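Local coordinates for protein esterase (uncultured bacterium pCosCE1, PDB 7ATL) that hydrolyses carboxylic esters, probably by a mechanism shared with serine beta-lactamases, and also shows promiscuous acyltransferase activity, at residues Q299-S304 / F315-A320; N334-W339 / Y349-A354; T207-T212 / A265-D270; T59-S64 / N216-Y221; H134-K139 / L156-L161. One frame throughout, in Å; residues are numbered along the deposited sequence.

Overall arrangement
From the N terminus, 59-64 is the first segment met, and its partner 216-221 comes only after 151 intervening residues. Contact 5 is nested within that long excursion, joining the ends of helices 132-136 and 149-157. Contact 3 opens at 207-212, just before contact 4 closes, and itself closes at 265-270, so the two cross. They also touch, because strands 61-62 and 268-269 pair in a two-stranded sheet. Contacts 1 and 2 then follow in series as short closures in the seven-stranded sheet, contact 1 at edge strand 313-315 and contact 2 in hairpin 337-341/345-350. Ala-320 N probably bonds Gln-338 O, joining them.

Contact 1: Q299-S304 / F315-A320; sequences QAHVGS and FGFGGA
The rings of His-301 and Phe-317 lie nearly flat on one another. This is an offset stack, with centroids 3.8 Å apart and planes only 10° from parallel. CZ of Phe-317 sits over the middle of the imidazole, while His-301 NE2, 3.3 Å from that CZ, is displaced toward the rim of the phenyl ring. His-301 holds CG anti to its carbonyl carbon (chi1 -65°), which swings the imidazole across to Phe-317. At the edge of the imidazole, CA of Gly-316 comes to 3.9 Å from His-301 CD2.

The polar part is a pair of backbone bonds between Val-302 and Phe-315, an antiparallel hydrogen-bonded pair that ties the loop after helix 291-297 to the end of edge strand 313-315 in the seven-stranded sheet. Val-302 N reaches Phe-315 O at 2.8 Å, and Phe-315 N returns to Val-302 O at 2.9 Å. Two residues, His-301 and Val-302, stand across from the single Phe-315, which makes a classic beta bulge.

Among apolar contacts, Val-302 CB meets Phe-315 CB at 3.9 Å. The Phe-315 ring itself turns off toward Phe-169 and Trp-339, and Phe-317 also touches helices 67-80 and 111-116.

Since His-301 NE2 bonds the carbonyl of Leu-296, that nitrogen presumably carries a hydrogen. This bond would fix the rotation of the imidazole and keep its face toward Phe-317, so polar anchoring and ring stacking reinforce each other.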
# COMPACT_ATOMS: atom_id res chain seq x y z
N GLN A 299 -3.05 16.15 4.97
CA GLN A 299 -4.13 17.05 4.48
C GLN A 299 -5.03 16.28 3.51
O GLN A 299 -4.56 15.34 2.82
CB GLN A 299 -3.54 18.28 3.80
CG GLN A 299 -2.95 19.27 4.79
CD GLN A 299 -2.20 20.34 4.03
OE1 GLN A 299 -1.24 20.92 4.54
NE2 GLN A 299 -2.63 20.60 2.80
N ALA A 300 -6.30 16.67 3.44
CA ALA A 300 -7.29 16.17 2.47
C ALA A 300 -7.09 16.84 1.10
O ALA A 300 -8.00 17.57 0.67
CB ALA A 300 -8.68 16.39 3.01
N HIS A 301 -5.95 16.58 0.43
CA HIS A 301 -5.64 17.01 -0.96
C HIS A 301 -6.80 16.58 -1.86
O HIS A 301 -7.12 17.33 -2.75
CB HIS A 301 -4.31 16.45 -1.48
CG HIS A 301 -3.13 16.96 -0.74
ND1 HIS A 301 -2.58 18.20 -1.01
CD2 HIS A 301 -2.40 16.43 0.27
CE1 HIS A 301 -1.57 18.39 -0.20
NE2 HIS A 301 -1.43 17.32 0.59
N VAL A 302 -7.41 15.43 -1.57
CA VAL A 302 -8.70 14.98 -2.12
C VAL A 302 -9.71 15.00 -0.98
O VAL A 302 -9.40 14.40 0.05
CB VAL A 302 -8.58 13.58 -2.74
CG1 VAL A 302 -9.95 12.93 -2.93
CG2 VAL A 302 -7.82 13.62 -4.06
N GLY A 303 -10.86 15.66 -1.16
CA GLY A 303 -11.91 15.80 -0.14
C GLY A 303 -12.62 14.49 0.12
O GLY A 303 -12.49 13.59 -0.72
N SER A 304 -13.32 14.38 1.25
CA SER A 304 -14.07 13.18 1.72
C SER A 304 -15.30 12.90 0.83
O SER A 304 -15.96 11.87 1.03
CB SER A 304 -14.45 13.31 3.19
OG SER A 304 -14.98 14.59 3.50
N PHE A 315 -8.27 11.77 0.61
CA PHE A 315 -6.94 11.20 0.32
C PHE A 315 -5.88 12.29 0.40
O PHE A 315 -6.12 13.45 -0.03
CB PHE A 315 -6.92 10.54 -1.05
CG PHE A 315 -5.93 9.42 -1.16
CD1 PHE A 315 -6.26 8.14 -0.77
CD2 PHE A 315 -4.65 9.65 -1.64
CE1 PHE A 315 -5.34 7.11 -0.88
CE2 PHE A 315 -3.74 8.61 -1.76
CZ PHE A 315 -4.08 7.35 -1.36
N GLY A 316 -4.72 11.90 0.93
CA GLY A 316 -3.56 12.77 1.13
C GLY A 316 -2.46 12.36 0.20
O GLY A 316 -2.77 12.14 -0.99
N PHE A 317 -1.23 12.31 0.72
CA PHE A 317 -0.04 11.70 0.09
C PHE A 317 0.35 10.49 0.93
O PHE A 317 0.86 10.70 2.06
CB PHE A 317 1.11 12.69 0.01
CG PHE A 317 0.82 14.01 -0.68
CD1 PHE A 317 -0.16 14.12 -1.65
CD2 PHE A 317 1.59 15.13 -0.38
CE1 PHE A 317 -0.41 15.33 -2.28
CE2 PHE A 317 1.36 16.33 -1.03
CZ PHE A 317 0.36 16.43 -1.98
N GLY A 318 0.08 9.28 0.42
CA GLY A 318 0.46 8.00 1.05
C GLY A 318 -0.71 7.17 1.56
O GLY A 318 -0.53 5.98 1.78
N GLY A 319 -1.89 7.77 1.75
CA GLY A 319 -3.11 7.01 2.10
C GLY A 319 -4.32 7.91 2.25
O GLY A 319 -4.22 9.07 1.89
N ALA A 320 -5.42 7.35 2.75
CA ALA A 320 -6.72 8.03 2.93
C ALA A 320 -6.68 8.86 4.22
O ALA A 320 -6.04 8.41 5.21
CB ALA A 320 -7.85 7.03 2.95

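Contact 2: N334-W339 / Y349-A354; sequences NGTLQW and YDPQAA
Leu-337 lies over one face of the Tyr-349 ring. Its CB makes a CH-pi contact 3.8 Å from the ring centroid, somewhat toward the rim, and its CD2 comes down on Tyr-349 CE2 at 3.5 Å. The tyrosine is brought underneath by a first torsion that sets CG between backbone N and carbonyl carbon (chi1 71°). Two reciprocal backbone bonds join the same residues, Leu-337 N to Tyr-349 O and Tyr-349 N to Leu-337 O, each 3.1 Å.

Beside this pair, Thr-336 CA approaches Tyr-349 O at 3.3 Å in a CA-H...O contact, and its OG1 rests 3.4 Å from Asp-350 CA. Pro-351 CD packs on Gly-335 O, also at 3.4 Å.

Several groups position this shell. Asp-350 OD1 receives Ala-353 N from well above the carboxylate plane, an Asx motif that shapes the turn leaving the strand. Its OD2 bonds both Tyr-381 OH and His-333 ND1, while the His-333 carbonyl bonds Thr-336 OG1. Arg-298 ties down the Tyr-349 hydroxyl.

The pair closes the open end of hairpin 337-341/345-350; strand 320-322 flanks strand 337-341, and helix 271-283 packs on Tyr-349 through Val-278, Leu-281 and Arg-282.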
# COMPACT_ATOMS: atom_id res chain seq x y z
N ASN A 334 -10.27 12.37 13.46
CA ASN A 334 -9.99 13.15 12.25
C ASN A 334 -8.49 13.36 12.15
O ASN A 334 -7.87 13.55 13.19
CB ASN A 334 -10.78 14.45 12.23
CG ASN A 334 -12.27 14.19 12.18
OD1 ASN A 334 -12.76 13.18 11.66
ND2 ASN A 334 -13.01 15.11 12.73
N GLY A 335 -7.94 13.28 10.93
CA GLY A 335 -6.50 13.40 10.62
C GLY A 335 -5.81 12.05 10.47
O GLY A 335 -4.62 12.05 10.10
N THR A 336 -6.50 10.96 10.81
CA THR A 336 -6.03 9.57 10.68
C THR A 336 -5.64 9.32 9.22
O THR A 336 -6.41 9.71 8.33
CB THR A 336 -7.09 8.57 11.15
OG1 THR A 336 -7.09 8.62 12.57
CG2 THR A 336 -6.80 7.15 10.73
N LEU A 337 -4.45 8.78 9.01
CA LEU A 337 -3.96 8.36 7.68
C LEU A 337 -4.03 6.83 7.67
O LEU A 337 -3.53 6.23 8.63
CB LEU A 337 -2.52 8.85 7.48
CG LEU A 337 -1.98 8.72 6.06
CD1 LEU A 337 -2.67 9.72 5.14
CD2 LEU A 337 -0.47 8.90 6.02
N GLN A 338 -4.65 6.24 6.65
CA GLN A 338 -4.87 4.78 6.58
C GLN A 338 -4.80 4.31 5.14
O GLN A 338 -5.27 5.02 4.26
CB GLN A 338 -6.25 4.44 7.12
CG GLN A 338 -6.65 2.97 6.96
CD GLN A 338 -7.93 2.72 7.70
OE1 GLN A 338 -7.95 2.61 8.91
NE2 GLN A 338 -9.04 2.64 6.99
N TRP A 339 -4.30 3.10 4.94
CA TRP A 339 -4.48 2.34 3.68
C TRP A 339 -4.21 0.87 3.97
O TRP A 339 -4.05 0.54 5.17
CB TRP A 339 -3.58 2.93 2.59
CG TRP A 339 -4.12 2.77 1.21
CD1 TRP A 339 -3.52 2.11 0.19
CD2 TRP A 339 -5.36 3.27 0.71
NE1 TRP A 339 -4.31 2.15 -0.91
CE2 TRP A 339 -5.46 2.85 -0.63
CE3 TRP A 339 -6.41 4.04 1.24
CZ2 TRP A 339 -6.55 3.16 -1.43
CZ3 TRP A 339 -7.49 4.35 0.45
CH2 TRP A 339 -7.56 3.91 -0.88
N TYR A 349 -2.10 5.53 11.27
CA TYR A 349 -1.75 6.32 12.47
C TYR A 349 -2.91 7.26 12.71
O TYR A 349 -3.46 7.74 11.71
CB TYR A 349 -0.40 7.02 12.32
CG TYR A 349 -0.37 8.17 11.35
CD1 TYR A 349 -1.05 9.33 11.62
CD2 TYR A 349 0.41 8.13 10.21
CE1 TYR A 349 -0.99 10.42 10.77
CE2 TYR A 349 0.50 9.21 9.35
CZ TYR A 349 -0.21 10.36 9.63
OH TYR A 349 -0.18 11.44 8.81
N ASP A 350 -3.30 7.42 13.97
CA ASP A 350 -4.22 8.47 14.46
C ASP A 350 -3.36 9.56 15.11
O ASP A 350 -2.76 9.33 16.17
CB ASP A 350 -5.25 7.79 15.37
CG ASP A 350 -6.21 8.76 16.03
OD1 ASP A 350 -5.80 9.92 16.24
OD2 ASP A 350 -7.35 8.33 16.33
N PRO A 351 -3.23 10.76 14.50
CA PRO A 351 -2.35 11.81 15.03
C PRO A 351 -2.82 12.33 16.39
O PRO A 351 -1.96 12.62 17.17
CB PRO A 351 -2.40 12.93 13.98
CG PRO A 351 -3.74 12.72 13.32
CD PRO A 351 -3.94 11.22 13.29
N GLN A 352 -4.13 12.36 16.65
CA GLN A 352 -4.70 12.86 17.93
C GLN A 352 -4.37 11.85 19.05
O GLN A 352 -4.00 12.31 20.16
CB GLN A 352 -6.18 13.23 17.76
CG GLN A 352 -6.42 14.65 17.22
CD GLN A 352 -7.72 14.87 16.47
OE1 GLN A 352 -8.77 14.35 16.81
NE2 GLN A 352 -7.66 15.68 15.43
N ALA A 353 -4.46 10.54 18.80
CA ALA A 353 -4.25 9.52 19.85
C ALA A 353 -2.77 9.14 19.94
O ALA A 353 -2.45 8.37 20.82
CB ALA A 353 -5.15 8.33 19.62
N ALA A 354 -1.93 9.67 19.06
CA ALA A 354 -0.50 9.34 18.87
C ALA A 354 -0.26 7.83 18.68
O ALA A 354 0.79 7.34 19.14
CB ALA A 354 0.29 9.87 20.03

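Contact 3: T207-T212 / A265-D270; sequences TGFYTT and AGMVGD
Thr-207 OG1, 3.2 Å from Gly-269 CA, is gripped by two polar partners. Water 1 donates to it at 2.7 Å, and the carboxylate of Asp-273 bonds it as well. The same water donates to Asp-270 O at 3.1 Å and so ties the two segments together. A first torsion of -69° turns the threonine hydroxyl back beside its own backbone N and against Gly-269, where the absence of a side chain leaves it room.

Next along, Gly-208 and Val-268 form an antiparallel hydrogen-bonded pair. Val-268 N meets Gly-208 O at 2.8 Å, and Gly-208 N meets Val-268 O at 2.9 Å.

Phe-209 and Met-267 supply the apolar part. Met-267 CG stands over one ring face, 3.5 Å from Phe-209 CE1, and SD lies obliquely 4.4 Å from the ring centroid, a Met-aromatic contact. Tyr-70 and Ile-71 of helix 67-80 touch Met-267 too.

Asp-270 N-caps helix 271-283 and makes a salt bridge to Arg-205. Through its single bridge, Gly-208 adds a short extension to strand 268-269, whose partner 61-62 leads toward helix 67-80; a putative SxxK motif begins just before that helix, consistent with the active-site layout of the beta-lactamase fold.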
# COMPACT_ATOMS: atom_id res chain seq x y z
N THR A 207 13.21 -4.98 3.91
CA THR A 207 12.16 -4.48 3.00
C THR A 207 12.80 -4.10 1.66
O THR A 207 13.81 -3.38 1.66
CB THR A 207 11.38 -3.36 3.68
OG1 THR A 207 10.62 -3.94 4.75
CG2 THR A 207 10.48 -2.60 2.72
N GLY A 208 12.19 -4.55 0.56
CA GLY A 208 12.70 -4.28 -0.80
C GLY A 208 11.72 -4.79 -1.83
O GLY A 208 10.52 -4.88 -1.50
N PHE A 209 12.22 -5.13 -3.02
CA PHE A 209 11.41 -5.39 -4.24
C PHE A 209 11.38 -6.88 -4.60
O PHE A 209 10.56 -7.26 -5.46
CB PHE A 209 11.94 -4.53 -5.39
CG PHE A 209 11.43 -3.12 -5.33
CD1 PHE A 209 10.15 -2.83 -5.77
CD2 PHE A 209 12.21 -2.12 -4.78
CE1 PHE A 209 9.66 -1.54 -5.71
CE2 PHE A 209 11.72 -0.83 -4.71
CZ PHE A 209 10.45 -0.54 -5.18
N TYR A 210 12.25 -7.66 -3.97
CA TYR A 210 12.25 -9.15 -3.99
C TYR A 210 13.04 -9.67 -2.79
O TYR A 210 13.78 -8.87 -2.17
CB TYR A 210 12.85 -9.65 -5.29
CG TYR A 210 14.36 -9.68 -5.34
CD1 TYR A 210 15.09 -8.53 -5.57
CD2 TYR A 210 15.05 -10.87 -5.17
CE1 TYR A 210 16.47 -8.56 -5.64
CE2 TYR A 210 16.43 -10.91 -5.23
CZ TYR A 210 17.15 -9.75 -5.49
OH TYR A 210 18.51 -9.79 -5.60
N THR A 211 12.88 -10.96 -2.47
CA THR A 211 13.63 -11.64 -1.39
C THR A 211 14.28 -12.90 -1.95
O THR A 211 13.69 -13.51 -2.87
CB THR A 211 12.72 -11.95 -0.19
OG1 THR A 211 13.56 -12.52 0.81
CG2 THR A 211 11.57 -12.87 -0.54
N THR A 212 15.47 -13.25 -1.45
CA THR A 212 16.16 -14.55 -1.70
C THR A 212 15.87 -15.52 -0.55
O THR A 212 16.26 -16.67 -0.67
CB THR A 212 17.68 -14.40 -1.83
OG1 THR A 212 18.18 -13.88 -0.60
CG2 THR A 212 18.08 -13.55 -3.02
N ALA A 265 2.86 -1.87 -6.00
CA ALA A 265 2.38 -3.21 -5.56
C ALA A 265 3.47 -4.29 -5.50
O ALA A 265 3.14 -5.43 -5.11
CB ALA A 265 1.23 -3.63 -6.45
N GLY A 266 4.73 -3.99 -5.79
CA GLY A 266 5.73 -5.05 -6.01
C GLY A 266 6.65 -5.35 -4.83
O GLY A 266 7.59 -6.20 -5.02
N MET A 267 6.47 -4.69 -3.69
CA MET A 267 7.49 -4.80 -2.60
C MET A 267 7.15 -5.96 -1.63
O MET A 267 6.01 -6.47 -1.63
CB MET A 267 7.64 -3.48 -1.84
CG MET A 267 7.96 -2.30 -2.73
SD MET A 267 8.32 -0.78 -1.82
CE MET A 267 9.89 -1.21 -1.10
N VAL A 268 8.16 -6.34 -0.86
CA VAL A 268 8.13 -7.33 0.25
C VAL A 268 8.75 -6.67 1.49
O VAL A 268 9.63 -5.79 1.32
CB VAL A 268 8.91 -8.61 -0.12
CG1 VAL A 268 8.20 -9.37 -1.23
CG2 VAL A 268 10.36 -8.32 -0.49
N GLY A 269 8.31 -7.07 2.69
CA GLY A 269 8.81 -6.50 3.95
C GLY A 269 8.09 -7.03 5.18
O GLY A 269 6.99 -7.62 5.03
N ASP A 270 8.69 -6.81 6.35
CA ASP A 270 8.15 -7.28 7.65
C ASP A 270 7.35 -6.15 8.29
O ASP A 270 7.46 -5.01 7.84
CB ASP A 270 9.25 -7.86 8.54
CG ASP A 270 10.28 -6.87 9.00
OD1 ASP A 270 10.03 -5.67 8.82
OD2 ASP A 270 11.33 -7.32 9.55
O HOH W 1 8.04 -3.45 5.26

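Contact 4: T59-S64 / N216-Y221; sequences TQFRLS and NLATAY
Leu-217 pushes its side chain between Gln-60 and Arg-62. From CB the chain runs to CG, which is anti to the backbone N (chi1 -175°) and lies 3.8 Å from Arg-62 NH1. There it forks. One branch, CD1, settles against the backbone at Gln-60 O (3.5 Å) and by the carbonyl carbon of Phe-61. The other, CD2, stands over one face of the Arg-62 guanidinium, toward its rim, 3.4 Å from NH2.

Behind this side chain the backbones form a single beta bridge at Gln-60 and Leu-217: Gln-60 N bonds Asn-216 O at 2.9 Å, and Ala-218 N bonds Gln-60 O at 2.8 Å. Segment 216-221 thereby lines up beside strand 61-62, whose other neighbour is strand 268-269 in the two-stranded sheet.

The arginine's edge serves polar partners. Arg-62 NH1 makes a weak bond to Ala-218 O, 2.8 Å long but bent to 120°. NH2 donates to the Pro-251 carbonyl and to water 3, which in turn donates a hydrogen bond to Leu-217 O. Ala-218 CB, meanwhile, touches Thr-59 CG2 at 3.7 Å and lies over one face of the Phe-61 ring. At the far end water 2 donates to both Thr-59 OG1 and Asn-216 OD1.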
# COMPACT_ATOMS: atom_id res chain seq x y z
N THR A 59 8.46 -12.67 10.18
CA THR A 59 7.94 -13.21 8.89
C THR A 59 7.76 -12.07 7.89
O THR A 59 7.09 -11.06 8.20
CB THR A 59 6.62 -13.98 9.05
OG1 THR A 59 6.83 -15.03 9.99
CG2 THR A 59 6.15 -14.55 7.73
N GLN A 60 8.33 -12.23 6.70
CA GLN A 60 8.23 -11.25 5.59
C GLN A 60 6.92 -11.50 4.83
O GLN A 60 6.47 -12.68 4.72
CB GLN A 60 9.45 -11.35 4.68
CG GLN A 60 9.78 -10.03 4.01
CD GLN A 60 10.74 -10.18 2.85
OE1 GLN A 60 10.75 -11.20 2.15
NE2 GLN A 60 11.51 -9.13 2.61
N PHE A 61 6.34 -10.43 4.30
CA PHE A 61 5.09 -10.52 3.50
C PHE A 61 5.29 -9.89 2.13
O PHE A 61 6.16 -9.01 1.94
CB PHE A 61 3.93 -9.83 4.21
CG PHE A 61 3.49 -10.47 5.49
CD1 PHE A 61 4.19 -10.26 6.66
CD2 PHE A 61 2.33 -11.22 5.54
CE1 PHE A 61 3.77 -10.82 7.85
CE2 PHE A 61 1.92 -11.81 6.73
CZ PHE A 61 2.64 -11.60 7.88
N ARG A 62 4.51 -10.37 1.18
CA ARG A 62 4.19 -9.63 -0.05
C ARG A 62 3.34 -8.44 0.39
O ARG A 62 2.33 -8.69 1.08
CB ARG A 62 3.45 -10.53 -1.05
CG ARG A 62 4.28 -11.71 -1.53
CD ARG A 62 3.50 -12.73 -2.32
NE ARG A 62 4.32 -13.88 -2.65
CZ ARG A 62 4.58 -14.90 -1.83
NH1 ARG A 62 4.07 -14.97 -0.61
NH2 ARG A 62 5.34 -15.88 -2.26
N LEU A 63 3.73 -7.22 0.03
CA LEU A 63 3.11 -5.99 0.61
C LEU A 63 1.97 -5.44 -0.25
O LEU A 63 1.16 -4.75 0.34
CB LEU A 63 4.20 -4.94 0.82
CG LEU A 63 5.19 -5.27 1.94
CD1 LEU A 63 6.27 -4.20 2.04
CD2 LEU A 63 4.46 -5.41 3.27
N SER A 64 1.86 -5.79 -1.54
CA SER A 64 0.98 -5.15 -2.57
C SER A 64 0.94 -3.63 -2.33
O SER A 64 2.04 -3.03 -2.30
CB SER A 64 -0.40 -5.80 -2.66
OG SER A 64 -1.03 -5.94 -1.39
N ASN A 216 11.25 -17.68 4.78
CA ASN A 216 10.70 -16.66 5.72
C ASN A 216 9.59 -15.80 5.07
O ASN A 216 9.08 -14.92 5.75
CB ASN A 216 11.81 -15.79 6.32
CG ASN A 216 11.36 -15.12 7.60
OD1 ASN A 216 10.75 -15.74 8.49
ND2 ASN A 216 11.61 -13.83 7.70
N LEU A 217 9.19 -16.05 3.82
CA LEU A 217 8.11 -15.29 3.15
C LEU A 217 6.79 -16.00 3.40
O LEU A 217 6.61 -17.12 2.93
CB LEU A 217 8.43 -15.20 1.65
CG LEU A 217 7.49 -14.35 0.80
CD1 LEU A 217 7.44 -12.93 1.33
CD2 LEU A 217 7.92 -14.35 -0.66
N ALA A 218 5.87 -15.39 4.14
CA ALA A 218 4.54 -15.98 4.39
C ALA A 218 3.91 -16.41 3.07
O ALA A 218 3.89 -15.66 2.10
CB ALA A 218 3.63 -15.02 5.10
N THR A 219 3.37 -17.61 3.06
CA THR A 219 2.57 -18.14 1.94
C THR A 219 1.27 -17.33 1.80
O THR A 219 0.50 -17.22 2.80
CB THR A 219 2.33 -19.63 2.21
OG1 THR A 219 3.65 -20.10 2.46
CG2 THR A 219 1.60 -20.32 1.08
N ALA A 220 0.98 -16.85 0.60
CA ALA A 220 -0.26 -16.12 0.28
C ALA A 220 -1.42 -17.10 0.16
O ALA A 220 -1.31 -18.08 -0.62
CB ALA A 220 -0.07 -15.34 -1.00
N TYR A 221 -2.52 -16.81 0.86
CA TYR A 221 -3.80 -17.55 0.82
C TYR A 221 -4.87 -16.57 0.35
O TYR A 221 -4.59 -15.33 0.47
CB TYR A 221 -4.16 -18.11 2.20
CG TYR A 221 -3.21 -19.16 2.71
CD1 TYR A 221 -1.99 -18.80 3.27
CD2 TYR A 221 -3.50 -20.51 2.62
CE1 TYR A 221 -1.08 -19.75 3.69
CE2 TYR A 221 -2.61 -21.48 3.05
CZ TYR A 221 -1.40 -21.10 3.59
OH TYR A 221 -0.49 -22.04 3.99
O HOH W 2 8.28 -17.00 8.64
O HOH W 3 5.67 -17.54 0.30

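Contact 5: H134-K139 / L156-L161; sequences HRLGIK and LAQADL. With EDO (1,2-ethanediol), chain F.
Ile-138 points its CD1 at Leu-156, near the C-terminal part of helix 149-157, reaching Leu-156 CA at 3.7 Å. The same methyl grazes Leu-156 CD1 at 4.3 Å and the CB of Ala-159 at 4.2 Å. A first torsion of -68° sends CG1, the longer branch, away from the carbonyl carbon and over to Leu-156.

Leu-136 comes in alongside. Its CD1 meets Ala-159 CB at 3.8 Å and lies 4.0 Å from the carbonyl carbon of Gln-158, so the alanine methyl is touched by both CD1 groups. Tyr-133 of helix 132-136 packs on Ile-138, Leu-156 and Ala-159 together.

Between the two aliphatic residues the chain turns through Gly-137, which ends helix 132-136 in a Schellman motif, its positive phi letting Ile-138 follow Leu-136 into the contact. On that turn sits a 1,2-ethanediol, probably from the crystallisation liquor: Lys-139 NZ donates to its O1 at 2.7 Å, and its O2 gives a weak bond to His-134 O.

The two segments meet chiefly through aliphatic groups: the methyls of Leu-136 and Ile-138 against Ala-159, Leu-156 and the backbone beside them. The joint rests on shape and burial, while the backbone N of Lys-139 finds its partner elsewhere, in the side chain of Asn-152.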
# COMPACT_ATOMS: atom_id res chain seq x y z
N HIS A 134 -6.29 -4.16 -20.50
CA HIS A 134 -6.15 -5.59 -20.87
C HIS A 134 -5.64 -5.69 -22.33
O HIS A 134 -4.60 -6.34 -22.56
CB HIS A 134 -7.48 -6.33 -20.60
CG HIS A 134 -7.94 -6.33 -19.16
ND1 HIS A 134 -8.78 -5.34 -18.63
CD2 HIS A 134 -7.72 -7.21 -18.15
CE1 HIS A 134 -9.02 -5.61 -17.37
NE2 HIS A 134 -8.39 -6.74 -17.06
N ARG A 135 -6.33 -5.02 -23.26
CA ARG A 135 -6.00 -5.03 -24.70
C ARG A 135 -4.60 -4.47 -24.93
O ARG A 135 -3.99 -4.81 -25.94
CB ARG A 135 -7.06 -4.29 -25.54
CG ARG A 135 -8.31 -5.11 -25.83
CD ARG A 135 -9.26 -4.51 -26.85
NE ARG A 135 -9.26 -3.04 -26.84
CZ ARG A 135 -9.99 -2.23 -26.04
NH1 ARG A 135 -10.82 -2.71 -25.13
NH2 ARG A 135 -9.86 -0.92 -26.16
N LEU A 136 -4.07 -3.63 -24.06
CA LEU A 136 -2.73 -3.04 -24.29
C LEU A 136 -1.64 -3.88 -23.61
O LEU A 136 -0.50 -3.66 -23.93
CB LEU A 136 -2.71 -1.60 -23.79
CG LEU A 136 -3.08 -0.56 -24.84
CD1 LEU A 136 -3.33 0.80 -24.19
CD2 LEU A 136 -1.97 -0.47 -25.90
N GLY A 137 -1.99 -4.78 -22.68
CA GLY A 137 -1.00 -5.62 -21.99
C GLY A 137 -0.30 -4.89 -20.86
O GLY A 137 0.85 -5.24 -20.52
N ILE A 138 -0.96 -3.89 -20.30
CA ILE A 138 -0.46 -3.15 -19.11
C ILE A 138 -0.52 -4.10 -17.90
O ILE A 138 -1.52 -4.81 -17.73
CB ILE A 138 -1.29 -1.87 -18.94
CG1 ILE A 138 -0.99 -0.90 -20.09
CG2 ILE A 138 -1.05 -1.22 -17.59
CD1 ILE A 138 -2.09 0.09 -20.33
N LYS A 139 0.53 -4.09 -17.09
CA LYS A 139 0.64 -4.91 -15.86
C LYS A 139 0.39 -4.03 -14.63
O LYS A 139 0.78 -2.86 -14.62
CB LYS A 139 2.01 -5.59 -15.86
CG LYS A 139 2.29 -6.45 -17.09
CD LYS A 139 1.29 -7.60 -17.28
CE LYS A 139 1.17 -8.10 -18.70
NZ LYS A 139 -0.09 -8.84 -18.87
N LEU A 156 1.29 2.01 -20.82
CA LEU A 156 0.31 2.84 -20.05
C LEU A 156 0.14 4.21 -20.73
O LEU A 156 -1.01 4.73 -20.76
CB LEU A 156 0.82 3.00 -18.61
CG LEU A 156 -0.04 3.84 -17.66
CD1 LEU A 156 -1.45 3.28 -17.55
CD2 LEU A 156 0.60 3.90 -16.29
N ALA A 157 1.24 4.76 -21.26
CA ALA A 157 1.29 6.08 -21.93
C ALA A 157 0.35 6.08 -23.14
O ALA A 157 -0.14 7.17 -23.49
CB ALA A 157 2.70 6.42 -22.37
N GLN A 158 0.12 4.90 -23.74
CA GLN A 158 -0.70 4.76 -24.98
C GLN A 158 -2.20 4.62 -24.65
O GLN A 158 -3.02 4.62 -25.60
CB GLN A 158 -0.23 3.56 -25.79
CG GLN A 158 1.17 3.72 -26.35
CD GLN A 158 1.58 2.39 -26.95
OE1 GLN A 158 2.53 1.76 -26.52
NE2 GLN A 158 0.78 1.93 -27.90
N ALA A 159 -2.55 4.48 -23.38
CA ALA A 159 -3.95 4.39 -22.93
C ALA A 159 -4.52 5.80 -22.69
O ALA A 159 -3.83 6.67 -22.20
CB ALA A 159 -4.05 3.53 -21.69
N ASP A 160 -5.79 5.98 -22.98
CA ASP A 160 -6.55 7.19 -22.60
C ASP A 160 -6.45 7.36 -21.08
O ASP A 160 -6.66 6.38 -20.34
CB ASP A 160 -8.00 7.06 -23.08
CG ASP A 160 -8.17 7.10 -24.59
OD1 ASP A 160 -7.15 7.32 -25.31
OD2 ASP A 160 -9.34 6.94 -25.04
N LEU A 161 -6.17 8.59 -20.64
CA LEU A 161 -6.56 9.06 -19.30
C LEU A 161 -8.08 9.04 -19.22
O LEU A 161 -8.72 9.16 -20.28
CB LEU A 161 -6.01 10.47 -19.07
CG LEU A 161 -4.50 10.59 -19.07
CD1 LEU A 161 -4.09 12.06 -19.09
CD2 LEU A 161 -3.90 9.88 -17.86
C1 EDO F . -2.91 -7.88 -20.13
O1 EDO F . -2.14 -7.15 -19.16
C2 EDO F . -4.25 -8.31 -19.66
O2 EDO F . -4.98 -9.11 -20.56